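Local coordinates for protein GDP-mannose-dependent alpha-(1-6)-phosphatidylinositol monomannoside mannosyltransferase (Corynebacterium glutamicum, PDB 3OKP) that belongs to the GT-B class of glycosyltransferases, with two facing Rossmann-like domains, and is seen with guanosine-5'-diphosphate-alpha-D-mannose bound, at residues I147-L152 / A314-T319; G19-Y24 / S116-E121; D142-I147 / S157-H162. One frame throughout, in Å; residues are numbered along the deposited sequence.

Contact 1 of 3, residues I147-L152 / A314-T319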
# COMPACT_ATOMS: atom_id res chain seq x y z
N ILE A 147 -3.10 -1.75 -8.90
CA ILE A 147 -3.20 -0.90 -7.71
C ILE A 147 -3.51 0.58 -8.01
O ILE A 147 -4.12 1.27 -7.19
CB ILE A 147 -1.95 -1.03 -6.79
CG1 ILE A 147 -0.69 -0.46 -7.46
CG2 ILE A 147 -1.75 -2.49 -6.36
CD1 ILE A 147 0.49 -0.25 -6.51
N SER A 148 -3.09 1.06 -9.18
CA SER A 148 -3.34 2.45 -9.58
C SER A 148 -3.47 2.60 -11.09
O SER A 148 -2.98 1.75 -11.85
CB SER A 148 -2.23 3.38 -9.06
OG SER A 148 -0.96 2.99 -9.56
N GLN A 149 -4.13 3.67 -11.53
CA GLN A 149 -4.22 3.99 -12.95
C GLN A 149 -2.83 4.23 -13.53
O GLN A 149 -2.60 3.97 -14.72
CB GLN A 149 -5.11 5.22 -13.18
CG GLN A 149 -6.59 5.00 -12.85
CD GLN A 149 -7.24 3.91 -13.70
OE1 GLN A 149 -8.09 3.16 -13.21
NE2 GLN A 149 -6.86 3.82 -14.97
N TYR A 150 -1.91 4.71 -12.70
CA TYR A 150 -0.51 4.88 -13.09
C TYR A 150 0.15 3.56 -13.50
O TYR A 150 0.70 3.46 -14.60
CB TYR A 150 0.31 5.56 -11.99
CG TYR A 150 1.77 5.70 -12.38
CD1 TYR A 150 2.20 6.75 -13.17
CD2 TYR A 150 2.71 4.75 -11.97
CE1 TYR A 150 3.53 6.88 -13.54
CE2 TYR A 150 4.05 4.86 -12.33
CZ TYR A 150 4.45 5.93 -13.12
OH TYR A 150 5.77 6.06 -13.49
N THR A 151 0.11 2.57 -12.61
CA THR A 151 0.75 1.28 -12.89
C THR A 151 0.11 0.61 -14.11
O THR A 151 0.82 0.06 -14.96
CB THR A 151 0.75 0.30 -11.68
OG1 THR A 151 -0.60 0.01 -11.28
CG2 THR A 151 1.53 0.89 -10.51
N LEU A 152 -1.22 0.70 -14.20
CA LEU A 152 -1.95 0.21 -15.37
C LEU A 152 -1.42 0.79 -16.68
O LEU A 152 -1.16 0.05 -17.63
CB LEU A 152 -3.46 0.47 -15.23
CG LEU A 152 -4.33 -0.06 -16.39
CD1 LEU A 152 -4.27 -1.59 -16.47
CD2 LEU A 152 -5.77 0.42 -16.27
N ALA A 314 0.54 8.35 -6.43
CA ALA A 314 0.35 9.21 -5.24
C ALA A 314 -0.81 10.21 -5.35
O ALA A 314 -1.62 10.30 -4.41
CB ALA A 314 1.64 9.92 -4.85
N PRO A 315 -0.91 10.97 -6.46
CA PRO A 315 -2.03 11.92 -6.58
C PRO A 315 -3.42 11.26 -6.57
O PRO A 315 -4.40 11.92 -6.24
CB PRO A 315 -1.77 12.61 -7.93
CG PRO A 315 -0.32 12.41 -8.19
CD PRO A 315 -0.03 11.04 -7.64
N GLU A 316 -3.48 9.97 -6.92
CA GLU A 316 -4.75 9.23 -6.97
C GLU A 316 -5.36 8.96 -5.59
O GLU A 316 -6.53 8.59 -5.49
CB GLU A 316 -4.58 7.90 -7.72
CG GLU A 316 -4.18 8.03 -9.19
CD GLU A 316 -3.89 6.69 -9.84
OE1 GLU A 316 -4.70 5.75 -9.67
OE2 GLU A 316 -2.85 6.57 -10.53
N THR A 317 -4.57 9.14 -4.54
CA THR A 317 -5.02 8.86 -3.17
C THR A 317 -5.84 10.00 -2.56
O THR A 317 -6.60 9.78 -1.62
CB THR A 317 -3.84 8.55 -2.22
OG1 THR A 317 -2.98 9.69 -2.13
CG2 THR A 317 -3.05 7.34 -2.71
N VAL A 318 -5.68 11.21 -3.09
CA VAL A 318 -6.32 12.41 -2.54
C VAL A 318 -7.28 13.09 -3.52
O VAL A 318 -7.19 12.88 -4.74
CB VAL A 318 -5.27 13.45 -2.05
CG1 VAL A 318 -4.43 12.89 -0.90
CG2 VAL A 318 -4.38 13.94 -3.20
N THR A 319 -8.19 13.89 -2.97
CA THR A 319 -9.06 14.75 -3.77
C THR A 319 -8.74 16.20 -3.40
O THR A 319 -8.09 16.44 -2.38
CB THR A 319 -10.57 14.46 -3.50
OG1 THR A 319 -10.96 15.04 -2.25
CG2 THR A 319 -10.86 12.96 -3.48
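The first turn of helix 149-159, with Ser148 as its N-cap residue, receives the carboxylate of Glu316 across the interface between the two Rossmann-like domains. Glu316 OE1 accepts from Gln149 N at 2.8 Å, with an N-H...O angle of 156°, and Glu316 OE2 accepts from Tyr150 N at 3.0 Å, somewhat more bent at 144°. Each oxygen uses its syn lone pair, so the carboxylate engages two consecutive amides as a two-pronged acceptor, and this pairing fixes the rotation of the group. Glu316 reaches that far because its chain is stretched out beyond CG, with CD trans to CA (chi2 174°). Three methylene carbons border the carboxylate: Ser148 CB lies 3.5 Å from Glu316 OE1, Gln149 CB 3.6 Å from the same Glu316 OE1, and Tyr150 CB 3.6 Å from Glu316 OE2. The next amide is served from within the helix, since Thr151 N donates to Ser148 OG at 3.3 Å, the classic N-cap bond; Ser148 OG also bonds Gly291 O. The polar ends of the other two residues turn elsewhere, Gln149 OE1 to Tyr146 OH and Tyr150 OH to Arg154. The partial positive charge of the helix start probably favours an ionised Glu316. Such a carboxylate set on a capped helix N-terminus here forms a bridge between the domains of a GT-B fold.

Contact 2 of 3, residues G19-Y24 / S116-E121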
# COMPACT_ATOMS: atom_id res chain seq x y z
N GLY A 19 5.73 -8.62 4.91
CA GLY A 19 5.93 -7.91 3.65
C GLY A 19 4.68 -7.28 3.07
O GLY A 19 3.58 -7.48 3.59
N GLY A 20 4.87 -6.52 2.00
CA GLY A 20 3.78 -5.81 1.32
C GLY A 20 2.68 -6.71 0.77
O GLY A 20 1.50 -6.51 1.08
N ILE A 21 3.07 -7.69 -0.04
CA ILE A 21 2.10 -8.62 -0.65
C ILE A 21 1.48 -9.55 0.39
O ILE A 21 0.30 -9.90 0.29
CB ILE A 21 2.72 -9.42 -1.84
CG1 ILE A 21 3.32 -8.46 -2.88
CG2 ILE A 21 1.67 -10.32 -2.50
CD1 ILE A 21 4.23 -9.12 -3.90
N GLN A 22 2.27 -9.92 1.39
CA GLN A 22 1.79 -10.72 2.52
C GLN A 22 0.63 -10.03 3.25
O GLN A 22 -0.39 -10.67 3.54
CB GLN A 22 2.92 -11.03 3.50
CG GLN A 22 3.91 -12.10 3.02
CD GLN A 22 5.05 -11.55 2.16
OE1 GLN A 22 5.09 -10.36 1.83
NE2 GLN A 22 5.99 -12.42 1.81
N SER A 23 0.78 -8.74 3.52
CA SER A 23 -0.25 -7.94 4.18
C SER A 23 -1.48 -7.75 3.29
O SER A 23 -2.62 -7.83 3.76
CB SER A 23 0.31 -6.58 4.61
OG SER A 23 1.33 -6.73 5.58
N TYR A 24 -1.22 -7.50 2.01
CA TYR A 24 -2.25 -7.35 0.98
C TYR A 24 -3.17 -8.57 0.93
O TYR A 24 -4.40 -8.42 1.00
CB TYR A 24 -1.56 -7.12 -0.37
CG TYR A 24 -2.47 -6.97 -1.58
CD1 TYR A 24 -2.86 -5.71 -2.02
CD2 TYR A 24 -2.89 -8.08 -2.30
CE1 TYR A 24 -3.68 -5.56 -3.15
CE2 TYR A 24 -3.70 -7.95 -3.42
CZ TYR A 24 -4.09 -6.69 -3.84
OH TYR A 24 -4.90 -6.57 -4.95
N SER A 116 -3.14 -10.73 -9.58
CA SER A 116 -2.95 -9.37 -9.05
C SER A 116 -1.55 -8.84 -9.32
O SER A 116 -0.56 -9.50 -9.02
CB SER A 116 -3.25 -9.33 -7.54
OG SER A 116 -4.63 -9.52 -7.28
N THR A 117 -1.49 -7.64 -9.89
CA THR A 117 -0.22 -6.95 -10.07
C THR A 117 -0.01 -5.99 -8.90
O THR A 117 -0.96 -5.62 -8.21
CB THR A 117 -0.16 -6.15 -11.39
OG1 THR A 117 -1.17 -5.14 -11.40
CG2 THR A 117 -0.33 -7.08 -12.59
N HIS A 118 1.25 -5.61 -8.69
CA HIS A 118 1.59 -4.68 -7.62
C HIS A 118 2.53 -3.60 -8.15
O HIS A 118 2.11 -2.76 -8.94
CB HIS A 118 2.17 -5.44 -6.42
CG HIS A 118 1.29 -6.56 -5.94
ND1 HIS A 118 0.30 -6.38 -4.99
CD2 HIS A 118 1.22 -7.86 -6.31
CE1 HIS A 118 -0.32 -7.53 -4.79
NE2 HIS A 118 0.22 -8.44 -5.58
N GLY A 119 3.80 -3.64 -7.75
CA GLY A 119 4.79 -2.67 -8.23
C GLY A 119 5.73 -3.21 -9.29
O GLY A 119 6.07 -2.51 -10.25
N HIS A 120 6.15 -4.47 -9.12
CA HIS A 120 7.22 -5.07 -9.92
C HIS A 120 6.93 -5.18 -11.42
O HIS A 120 7.85 -5.07 -12.23
CB HIS A 120 7.59 -6.45 -9.36
N GLU A 121 5.66 -5.40 -11.78
CA GLU A 121 5.27 -5.59 -13.18
C GLU A 121 5.59 -4.40 -14.09
O GLU A 121 5.74 -4.56 -15.30
CB GLU A 121 3.79 -5.97 -13.29
CG GLU A 121 3.47 -7.41 -12.88
CD GLU A 121 3.22 -7.59 -11.38
OE1 GLU A 121 3.16 -6.58 -10.64
OE2 GLU A 121 3.07 -8.75 -10.95
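Ser116 OG is held by two hydrogen bonds, one from Trp91 NE1 and one with Thr145 OG1. It stands at the edge of the Tyr24 ring, where Ser116 OG and Tyr24 OH merely pack at 3.8 Å. The phenol oxygen itself is engaged by Leu168 O. Over one face of the same tyrosine comes His118, edge first, in a T-shaped pair: the ring planes are 84° apart, the centroids are separated by 4.8 Å, and His118 CE1 is 3.6 Å from Tyr24 CD2, displaced toward the rim. With CG trans to the backbone N (chi1 179°), the Tyr24 ring is carried off the helix toward His118. Helix 20-29 starts just after Gly19 in the N-terminal Rossmann-like domain, and the loop of His118 leaves the C-terminal end of strand 112-116, the end of a parallel sheet where folds of this kind usually place their sites; the His118 side chain is about 9 Å from the bound guanosine-5'-diphosphate-alpha-D-mannose. Ile21 covers a face of the imidazole in a CH-pi contact, its CG1 4.0 Å from the His118 ring centroid and almost on the ring normal. A bond from His118 NE2 to Gly93 O sets the rotation of the imidazole. The backbone of this histidine is held as well, His118 N donating to Glu121 OE1 at 2.9 Å and an almost straight 170°.

Contact 3 of 3, residues D142-I147 / S157-H162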
# COMPACT_ATOMS: atom_id res chain seq x y z
N ASP A 142 -8.07 -14.21 -16.90
CA ASP A 142 -9.36 -13.60 -17.20
C ASP A 142 -9.49 -12.21 -16.59
O ASP A 142 -10.06 -11.30 -17.21
CB ASP A 142 -10.50 -14.50 -16.73
CG ASP A 142 -10.42 -15.90 -17.32
OD1 ASP A 142 -10.43 -16.02 -18.56
OD2 ASP A 142 -10.33 -16.87 -16.54
N VAL A 143 -8.97 -12.05 -15.38
CA VAL A 143 -9.02 -10.78 -14.66
C VAL A 143 -7.64 -10.40 -14.14
O VAL A 143 -7.05 -11.13 -13.35
CB VAL A 143 -10.02 -10.81 -13.48
CG1 VAL A 143 -10.07 -9.46 -12.77
CG2 VAL A 143 -11.42 -11.21 -13.94
N LEU A 144 -7.12 -9.27 -14.61
CA LEU A 144 -5.87 -8.74 -14.08
C LEU A 144 -6.15 -7.52 -13.21
O LEU A 144 -6.71 -6.53 -13.69
CB LEU A 144 -4.89 -8.39 -15.20
CG LEU A 144 -3.46 -8.12 -14.73
CD1 LEU A 144 -2.65 -9.41 -14.65
CD2 LEU A 144 -2.78 -7.11 -15.62
N THR A 145 -5.77 -7.60 -11.94
CA THR A 145 -5.98 -6.47 -11.03
C THR A 145 -4.74 -5.58 -10.94
O THR A 145 -3.61 -6.05 -11.12
CB THR A 145 -6.48 -6.90 -9.62
OG1 THR A 145 -5.38 -7.31 -8.80
CG2 THR A 145 -7.52 -8.02 -9.71
N TYR A 146 -4.97 -4.30 -10.68
CA TYR A 146 -3.90 -3.30 -10.61
C TYR A 146 -4.16 -2.35 -9.43
O TYR A 146 -5.31 -2.17 -9.03
CB TYR A 146 -3.80 -2.52 -11.93
CG TYR A 146 -5.06 -1.76 -12.31
CD1 TYR A 146 -5.26 -0.45 -11.89
CD2 TYR A 146 -6.05 -2.35 -13.09
CE1 TYR A 146 -6.41 0.26 -12.23
CE2 TYR A 146 -7.21 -1.65 -13.44
CZ TYR A 146 -7.38 -0.35 -13.01
OH TYR A 146 -8.52 0.36 -13.34
N ILE A 147 -3.10 -1.75 -8.90
CA ILE A 147 -3.20 -0.90 -7.71
C ILE A 147 -3.51 0.58 -8.01
O ILE A 147 -4.12 1.27 -7.19
CB ILE A 147 -1.95 -1.03 -6.79
CG1 ILE A 147 -0.69 -0.46 -7.46
CG2 ILE A 147 -1.75 -2.49 -6.36
CD1 ILE A 147 0.49 -0.25 -6.51
N SER A 157 -0.20 -2.40 -22.18
CA SER A 157 0.13 -2.89 -23.53
C SER A 157 0.90 -4.22 -23.51
O SER A 157 0.75 -5.04 -24.42
CB SER A 157 0.89 -1.83 -24.34
OG SER A 157 2.17 -1.59 -23.80
N ALA A 158 1.70 -4.42 -22.46
CA ALA A 158 2.47 -5.65 -22.29
C ALA A 158 1.58 -6.87 -22.06
O ALA A 158 1.80 -7.93 -22.66
CB ALA A 158 3.49 -5.50 -21.17
N PHE A 159 0.57 -6.72 -21.20
CA PHE A 159 -0.37 -7.80 -20.90
C PHE A 159 -1.30 -8.13 -22.07
O PHE A 159 -1.71 -9.28 -22.24
CB PHE A 159 -1.20 -7.48 -19.64
CG PHE A 159 -0.45 -7.70 -18.35
CD1 PHE A 159 0.13 -6.63 -17.67
CD2 PHE A 159 -0.31 -8.98 -17.82
CE1 PHE A 159 0.82 -6.82 -16.48
CE2 PHE A 159 0.39 -9.19 -16.63
CZ PHE A 159 0.95 -8.11 -15.95
N GLY A 160 -1.63 -7.12 -22.87
CA GLY A 160 -2.52 -7.29 -24.02
C GLY A 160 -3.98 -7.08 -23.65
O GLY A 160 -4.29 -6.70 -22.52
N SER A 161 -4.87 -7.36 -24.60
CA SER A 161 -6.29 -7.05 -24.44
C SER A 161 -7.19 -8.22 -24.01
O SER A 161 -8.40 -8.05 -23.86
CB SER A 161 -6.85 -6.38 -25.70
OG SER A 161 -6.83 -7.26 -26.81
N HIS A 162 -6.61 -9.41 -23.82
CA HIS A 162 -7.39 -10.58 -23.40
C HIS A 162 -8.05 -10.45 -22.01
O HIS A 162 -9.24 -10.74 -21.88
CB HIS A 162 -6.57 -11.88 -23.48
CG HIS A 162 -7.28 -13.07 -22.91
ND1 HIS A 162 -7.13 -13.47 -21.60
CD2 HIS A 162 -8.16 -13.93 -23.47
CE1 HIS A 162 -7.88 -14.54 -21.38
NE2 HIS A 162 -8.52 -14.84 -22.50
O HOH W 1 -11.27 -11.57 -20.27
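One face of the Phe159 ring carries Leu144 CD2, a CH-pi contact with the methyl carbon 3.5 Å from the Phe159 ring centroid and 8° off the normal. The other branch reaches toward the rim, Leu144 CD1 lying 3.6 Å from Phe159 CE2, so one methyl sits over the ring centre and the other just beyond its rim, on the same side, while the two side chains cross at about a right angle. With CG trans to the backbone N (chi1 -168°), Leu144 projects its fork from the strand to the phenylalanine. The second pair is looser: the Asp142 carboxylate and the His162 ring lie side by side, planes 44° apart, with Asp142 OD1 4.1 Å from His162 CE1. Both are engaged elsewhere, Asp142 by Lys106 and Val113 N, His162 ND1 by Gly138 O. Between the two backbones a water donates to His162 O at 2.7 Å and, weakly, to Asp142 O at 3.3 Å. Gly160, with positive phi, ends helix 149-159 and turns the chain toward strand 164-167. The contact packs the helix of a beta-alpha-beta crossover on its own first strand, 143-146, with Leu134 and Ile137 of helix 128-140 also against Phe159.

Along the chain, contact 2 closes before the other two open, and contacts 1 and 3 interleave, sharing Ile147 and helix 149-159. Contact 3 packs the end of that helix against strand 143-146, whereas contact 1 uses its beginning to reach the second domain. The centres of contacts 1 and 2 and of 2 and 3 are 15 Å apart, those of 1 and 3 17 Å. Contacts 2 and 3 join through adjacent strands 112-116 and 143-146; just past the first of them Thr117 OG1 probably bonds Thr145 O at 2.6 Å. Ile147 CG2 packs on Thr117 O, so the loops of contacts 1 and 2 lie together at the face of the N-terminal domain turned to its partner.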